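Local coordinates for hypoxic response protein 1 (Mycobacterium tuberculosis, PDB 1XKF), which is a secreted, zinc-binding homodimer of paired CBS domains whose precise function is unknown and which, unlike some relatives, does not seem to bind AMP, at residues Y85-N90 and R106-I111. Sequence-based numbering, arbitrary orientation.
Sequences YYVDAN and RRVPVI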
ATOM      1  N   TYR B  85      -6.480 -16.542   1.303  1.00 17.47           N
ATOM      2  CA  TYR B  85      -5.435 -17.438   0.828  1.00 16.04           C
ATOM      3  C   TYR B  85      -4.557 -17.743   2.027  1.00 15.24           C
ATOM      4  O   TYR B  85      -4.475 -16.944   2.957  1.00 13.97           O
ATOM      5  CB  TYR B  85      -4.618 -16.767  -0.274  1.00 15.88           C
ATOM      6  CG  TYR B  85      -4.165 -15.372   0.069  1.00 16.58           C
ATOM      7  CD1 TYR B  85      -3.071 -15.153   0.907  1.00 18.74           C
ATOM      8  CD2 TYR B  85      -4.844 -14.264  -0.431  1.00 18.97           C
ATOM      9  CE1 TYR B  85      -2.666 -13.861   1.239  1.00 19.35           C
ATOM     10  CE2 TYR B  85      -4.450 -12.972  -0.106  1.00 19.24           C
ATOM     11  CZ  TYR B  85      -3.364 -12.775   0.726  1.00 20.01           C
ATOM     12  OH  TYR B  85      -2.982 -11.491   1.041  1.00 20.60           O
ATOM     13  N   TYR B  86      -3.894 -18.891   2.002  1.00 14.85           N
ATOM     14  CA  TYR B  86      -3.063 -19.293   3.129  1.00 15.75           C
ATOM     15  C   TYR B  86      -2.359 -20.597   2.803  1.00 15.75           C
ATOM     16  O   TYR B  86      -2.527 -21.148   1.715  1.00 15.56           O
ATOM     17  CB  TYR B  86      -3.965 -19.497   4.353  1.00 17.15           C
ATOM     18  CG  TYR B  86      -5.140 -20.427   4.087  1.00 16.77           C
ATOM     19  CD1 TYR B  86      -4.970 -21.814   4.067  1.00 18.89           C
ATOM     20  CD2 TYR B  86      -6.410 -19.915   3.790  1.00 19.48           C
ATOM     21  CE1 TYR B  86      -6.034 -22.676   3.749  1.00 18.61           C
ATOM     22  CE2 TYR B  86      -7.481 -20.766   3.470  1.00 17.94           C
ATOM     23  CZ  TYR B  86      -7.283 -22.143   3.449  1.00 19.26           C
ATOM     24  OH  TYR B  86      -8.321 -22.981   3.108  1.00 21.32           O
ATOM     25  N   VAL B  87      -1.559 -21.079   3.745  1.00 15.97           N
ATOM     26  CA  VAL B  87      -0.882 -22.358   3.591  1.00 16.90           C
ATOM     27  C   VAL B  87      -1.040 -23.083   4.911  1.00 18.46           C
ATOM     28  O   VAL B  87      -1.224 -22.445   5.953  1.00 16.72           O
ATOM     29  CB  VAL B  87       0.635 -22.214   3.298  1.00 17.44           C
ATOM     30  CG1 VAL B  87       0.846 -21.624   1.919  1.00 18.11           C
ATOM     31  CG2 VAL B  87       1.302 -21.358   4.371  1.00 17.08           C
ATOM     32  N   ASP B  88      -0.986 -24.410   4.868  1.00 18.06           N
ATOM     33  CA  ASP B  88      -1.085 -25.203   6.082  1.00 20.01           C
ATOM     34  C   ASP B  88       0.273 -25.101   6.775  1.00 20.75           C
ATOM     35  O   ASP B  88       1.287 -24.819   6.132  1.00 19.79           O
ATOM     36  CB  ASP B  88      -1.377 -26.666   5.748  1.00 22.03           C
ATOM     37  CG  ASP B  88      -1.586 -27.513   6.989  1.00 25.13           C
ATOM     38  OD1 ASP B  88      -2.667 -27.409   7.603  1.00 26.25           O
ATOM     39  OD2 ASP B  88      -0.664 -28.270   7.356  1.00 25.36           O
ATOM     40  N   ALA B  89       0.289 -25.330   8.084  1.00 18.07           N
ATOM     41  CA  ALA B  89       1.523 -25.265   8.856  1.00 19.87           C
ATOM     42  C   ALA B  89       2.570 -26.268   8.351  1.00 21.49           C
ATOM     43  O   ALA B  89       3.762 -26.116   8.620  1.00 21.36           O
ATOM     44  CB  ALA B  89       1.219 -25.521  10.325  1.00 19.88           C
ATOM     45  N   ASN B  90       2.126 -27.287   7.620  1.00 22.09           N
ATOM     46  CA  ASN B  90       3.046 -28.297   7.103  1.00 23.40           C
ATOM     47  C   ASN B  90       3.480 -28.044   5.660  1.00 23.62           C
ATOM     48  O   ASN B  90       4.183 -28.863   5.062  1.00 22.99           O
ATOM     49  CB  ASN B  90       2.420 -29.693   7.200  1.00 28.02           C
ATOM     50  CG  ASN B  90       2.097 -30.095   8.629  1.00 32.06           C
ATOM     51  OD1 ASN B  90       2.914 -29.927   9.537  1.00 35.20           O
ATOM     52  ND2 ASN B  90       0.903 -30.643   8.833  1.00 35.45           N
ATOM     53  N   ARG B 106       3.620 -11.086  -0.938  1.00 19.98           N
ATOM     54  CA  ARG B 106       4.907 -11.528  -0.395  1.00 21.31           C
ATOM     55  C   ARG B 106       4.737 -11.947   1.058  1.00 20.67           C
ATOM     56  O   ARG B 106       5.714 -12.160   1.780  1.00 20.07           O
ATOM     57  CB  ARG B 106       5.927 -10.389  -0.454  1.00 24.03           C
ATOM     58  CG  ARG B 106       6.155  -9.818  -1.834  1.00 28.68           C
ATOM     59  CD  ARG B 106       7.138  -8.667  -1.769  1.00 32.62           C
ATOM     60  NE  ARG B 106       7.289  -7.999  -3.058  1.00 34.81           N
ATOM     61  CZ  ARG B 106       8.097  -6.965  -3.267  1.00 36.44           C
ATOM     62  NH1 ARG B 106       8.829  -6.482  -2.271  1.00 36.14           N
ATOM     63  NH2 ARG B 106       8.173  -6.415  -4.471  1.00 37.88           N
ATOM     64  N   ARG B 107       3.485 -12.060   1.480  1.00 20.62           N
ATOM     65  CA  ARG B 107       3.163 -12.430   2.851  1.00 19.53           C
ATOM     66  C   ARG B 107       1.953 -13.354   2.811  1.00 18.95           C
ATOM     67  O   ARG B 107       1.013 -13.114   2.058  1.00 18.69           O
ATOM     68  CB  ARG B 107       2.849 -11.155   3.633  1.00 21.95           C
ATOM     69  CG  ARG B 107       2.324 -11.338   5.040  1.00 24.78           C
ATOM     70  CD  ARG B 107       1.942  -9.978   5.596  1.00 26.23           C
ATOM     71  NE  ARG B 107       3.077  -9.061   5.585  1.00 27.69           N
ATOM     72  CZ  ARG B 107       3.846  -8.806   6.639  1.00 30.16           C
ATOM     73  NH1 ARG B 107       3.599  -9.395   7.802  1.00 26.97           N
ATOM     74  NH2 ARG B 107       4.874  -7.975   6.526  1.00 30.88           N
ATOM     75  N   VAL B 108       1.980 -14.418   3.609  1.00 17.85           N
ATOM     76  CA  VAL B 108       0.867 -15.355   3.631  1.00 17.47           C
ATOM     77  C   VAL B 108       0.584 -15.910   5.023  1.00 17.32           C
ATOM     78  O   VAL B 108       1.503 -16.248   5.776  1.00 15.45           O
ATOM     79  CB  VAL B 108       1.127 -16.542   2.672  1.00 19.68           C
ATOM     80  CG1 VAL B 108       0.009 -17.558   2.777  1.00 24.36           C
ATOM     81  CG2 VAL B 108       1.227 -16.037   1.245  1.00 20.10           C
ATOM     82  N   PRO B 109      -0.701 -15.978   5.396  1.00 15.31           N
ATOM     83  CA  PRO B 109      -1.045 -16.510   6.713  1.00 15.00           C
ATOM     84  C   PRO B 109      -0.882 -18.030   6.745  1.00 14.92           C
ATOM     85  O   PRO B 109      -1.038 -18.708   5.724  1.00 14.68           O
ATOM     86  CB  PRO B 109      -2.493 -16.060   6.900  1.00 16.98           C
ATOM     87  CG  PRO B 109      -3.014 -15.964   5.509  1.00 17.20           C
ATOM     88  CD  PRO B 109      -1.870 -15.344   4.759  1.00 14.55           C
ATOM     89  N   VAL B 110      -0.544 -18.554   7.918  1.00 15.94           N
ATOM     90  CA  VAL B 110      -0.361 -19.987   8.107  1.00 14.96           C
ATOM     91  C   VAL B 110      -1.463 -20.500   9.029  1.00 17.32           C
ATOM     92  O   VAL B 110      -1.698 -19.941  10.104  1.00 15.32           O
ATOM     93  CB  VAL B 110       1.003 -20.292   8.747  1.00 14.45           C
ATOM     94  CG1 VAL B 110       1.212 -21.799   8.842  1.00 14.91           C
ATOM     95  CG2 VAL B 110       2.111 -19.640   7.931  1.00 13.60           C
ATOM     96  N   ILE B 111      -2.132 -21.564   8.599  1.00 16.61           N
ATOM     97  CA  ILE B 111      -3.221 -22.147   9.363  1.00 20.51           C
ATOM     98  C   ILE B 111      -2.927 -23.578   9.792  1.00 21.61           C
ATOM     99  O   ILE B 111      -2.131 -24.283   9.172  1.00 21.55           O
ATOM    100  CB  ILE B 111      -4.540 -22.135   8.537  1.00 21.83           C
ATOM    101  CG1 ILE B 111      -5.124 -20.717   8.494  1.00 25.49           C
ATOM    102  CG2 ILE B 111      -5.561 -23.079   9.147  1.00 27.51           C
ATOM    103  CD1 ILE B 111      -4.260 -19.714   7.782  1.00 28.48           C
TER
HETATM  104  O   HOH W   1      -0.647 -10.848   2.434  1.00 23.68           O
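Val87 and Val110 pair in parallel, as do Asp88 and Ile111, joining the two strands of the beta-alpha-beta unit in the second CBS repeat; helix 93-103 makes the crossover. Three backbone hydrogen bonds define the register. Val87 uses both its N and its O, bonding to the residues on either side of Val110, as a parallel pair does. Its N donates to Pro109 O at 3.1 Å, somewhat bent. Its O accepts from Ile111 N (2.9 Å, 169° at the hydrogen), whereas Ala89 N to Ile111 O is weak, bent to 129°.

On the valine face of the sheet, Val87 CG2 meets Val110 CG2 at 4.0 Å; Met96 and Val99 of the crossover helix pack on Val87, while Ala10 touches both valines. On the other, Ile111 CD1 reaches back to Tyr86 CB at 3.4 Å, and Leu51 of strand 50-56 touches both residues.

Tyr85 CE1 lies 3.9 Å from Pro109 CD, while its ring stacks on His103, probably a zinc ligand. One water, in the plane of that ring at its edge, joins Tyr85 OH to Arg107 O, donating to the carbonyl. Where the strand ends, Asp88 closes an Asx turn: with CG anti to the backbone N (chi1 -176°), OD2 accepts from Asn90 N at 3.0 Å, from above the carboxylate plane.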